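Local coordinates for acetamidase (Bacillus halodurans, PDB 2II1), which binds calcium ions and probably hydrolyses carbon-nitrogen bonds in linear amides, at residues F226-S231 and K244-F249. Numbering follows the deposited sequence.
Sequences FMTIAS and KNMATF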
loop_
_atom_site.group_PDB
_atom_site.type_symbol
_atom_site.label_atom_id
_atom_site.label_comp_id
_atom_site.label_asym_id
_atom_site.label_seq_id
_atom_site.Cartn_x
_atom_site.Cartn_y
_atom_site.Cartn_z
ATOM N N PHE A 226 6.155 -6.447 11.729
ATOM C CA PHE A 226 5.948 -5.350 12.647
ATOM C C PHE A 226 5.657 -4.124 11.772
ATOM O O PHE A 226 6.221 -3.979 10.684
ATOM C CB PHE A 226 7.200 -5.145 13.515
ATOM C CG PHE A 226 7.128 -3.934 14.374
ATOM C CD1 PHE A 226 6.390 -3.952 15.545
ATOM C CD2 PHE A 226 7.730 -2.756 13.978
ATOM C CE1 PHE A 226 6.267 -2.811 16.290
ATOM C CE2 PHE A 226 7.621 -1.626 14.744
ATOM C CZ PHE A 226 6.899 -1.651 15.882
HETATM N N MSE A 227 4.730 -3.283 12.206
HETATM C CA MSE A 227 4.380 -2.096 11.424
HETATM C C MSE A 227 4.197 -0.877 12.251
HETATM O O MSE A 227 3.545 -0.925 13.285
HETATM C CB MSE A 227 3.060 -2.310 10.699
HETATM C CG MSE A 227 2.939 -3.665 10.108
HETATM SE SE MSE A 227 1.299 -3.766 9.092
HETATM C CE MSE A 227 1.310 -5.730 8.957
ATOM N N THR A 228 4.726 0.227 11.736
ATOM C CA THR A 228 4.486 1.553 12.268
ATOM C C THR A 228 3.334 2.235 11.504
ATOM O O THR A 228 3.253 2.179 10.287
ATOM C CB THR A 228 5.780 2.421 12.287
ATOM O OG1 THR A 228 6.386 2.471 10.986
ATOM C CG2 THR A 228 6.790 1.827 13.311
ATOM N N ILE A 229 2.439 2.845 12.259
ATOM C CA ILE A 229 1.261 3.543 11.742
ATOM C C ILE A 229 1.338 5.081 11.958
ATOM O O ILE A 229 1.690 5.580 13.052
ATOM C CB ILE A 229 -0.009 2.991 12.422
ATOM C CG1 ILE A 229 -0.124 1.489 12.188
ATOM C CG2 ILE A 229 -1.243 3.654 11.849
ATOM C CD1 ILE A 229 -1.123 0.808 13.065
ATOM N N ALA A 230 0.981 5.836 10.924
ATOM C CA ALA A 230 0.864 7.277 11.059
ATOM C C ALA A 230 -0.340 7.813 10.304
ATOM O O ALA A 230 -0.731 7.278 9.263
ATOM C CB ALA A 230 2.153 7.983 10.610
ATOM N N SER A 231 -0.927 8.882 10.850
ATOM C CA SER A 231 -2.020 9.595 10.199
ATOM C C SER A 231 -1.715 11.073 9.998
ATOM O O SER A 231 -1.124 11.722 10.880
ATOM C CB SER A 231 -3.310 9.472 11.017
ATOM O OG SER A 231 -3.627 8.110 11.155
ATOM N N LYS A 244 9.310 7.335 8.422
ATOM C CA LYS A 244 10.274 7.921 9.351
ATOM C C LYS A 244 10.225 7.322 10.745
ATOM O O LYS A 244 11.260 7.246 11.392
ATOM C CB LYS A 244 10.097 9.424 9.419
ATOM C CG LYS A 244 10.643 10.096 8.147
ATOM C CD LYS A 244 10.499 11.613 8.184
ATOM C CE LYS A 244 11.195 12.275 6.995
ATOM N NZ LYS A 244 11.478 13.716 7.276
ATOM N N ASN A 245 9.034 6.904 11.188
ATOM C CA ASN A 245 8.843 6.203 12.490
ATOM C C ASN A 245 9.542 4.845 12.560
ATOM O O ASN A 245 10.166 4.480 13.579
ATOM C CB ASN A 245 7.358 6.003 12.796
ATOM C CG ASN A 245 6.635 7.300 13.132
ATOM O OD1 ASN A 245 7.237 8.366 13.137
ATOM N ND2 ASN A 245 5.329 7.200 13.431
HETATM N N MSE A 246 9.437 4.098 11.478
HETATM C CA MSE A 246 10.187 2.847 11.357
HETATM C C MSE A 246 11.687 3.132 11.350
HETATM O O MSE A 246 12.453 2.559 12.120
HETATM C CB MSE A 246 9.770 2.080 10.093
HETATM C CG MSE A 246 10.397 0.700 10.014
HETATM SE SE MSE A 246 9.894 -0.459 11.525
HETATM C CE MSE A 246 8.154 -0.795 10.745
ATOM N N ALA A 247 12.113 4.036 10.485
ATOM C CA ALA A 247 13.551 4.296 10.280
ATOM C C ALA A 247 14.257 4.850 11.551
ATOM O O ALA A 247 15.393 4.491 11.862
ATOM C CB ALA A 247 13.734 5.249 9.063
ATOM N N THR A 248 13.588 5.758 12.260
ATOM C CA THR A 248 14.172 6.348 13.463
ATOM C C THR A 248 14.136 5.330 14.600
ATOM O O THR A 248 15.052 5.295 15.400
ATOM C CB THR A 248 13.501 7.684 13.892
ATOM O OG1 THR A 248 12.118 7.471 14.189
ATOM C CG2 THR A 248 13.629 8.759 12.809
ATOM N N PHE A 249 13.098 4.505 14.663
ATOM C CA PHE A 249 13.067 3.349 15.602
ATOM C C PHE A 249 14.276 2.386 15.445
ATOM O O PHE A 249 15.011 2.107 16.398
ATOM C CB PHE A 249 11.747 2.568 15.450
ATOM C CG PHE A 249 11.738 1.247 16.174
ATOM C CD1 PHE A 249 12.145 1.160 17.497
ATOM C CD2 PHE A 249 11.311 0.107 15.537
ATOM C CE1 PHE A 249 12.140 -0.091 18.167
ATOM C CE2 PHE A 249 11.300 -1.132 16.193
ATOM C CZ PHE A 249 11.718 -1.218 17.518
HETATM O O HOH W 1 4.503 4.570 14.347
#
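Selenomethionine M246 reaches from the helix to F226 and T228 of the strand. Its CB lies against T228 OG1 at 3.5 Å. CG stands anti to the backbone N (chi1 -173°), and bends at chi2 and chi3 turn the terminal methyl toward the strand backbone. SE comes to the edge of the F226 ring, in its plane and 5.2 Å from the centroid, a Met-aromatic contact made here by selenium. CE touches both F226 CD2 (3.8 Å) and T228 N (3.7 Å). F226 continues past the selenium to F249: their CE2 atoms are 4.0 Å apart and the planes are inclined at 49°. F215 meets both rings. On the next strand residue facing the helix, T228 CB packs on N245 CB at 3.9 Å, while OG1 is hydrogen-bonded to A242 O, one turn back on the same helix. N245 ND2 donates to a water at 2.9 Å, which may also bridge, over a long 3.3 Å, to I229 O; N245 OD1 pairs with Q241. Helix 235-253, which follows strand 225-232 in the chain, packs on it obliquely, at 130°. The buried interface is mainly apolar and rests mostly on dispersion and close packing, with the T228 hydroxyl tying strand to helix.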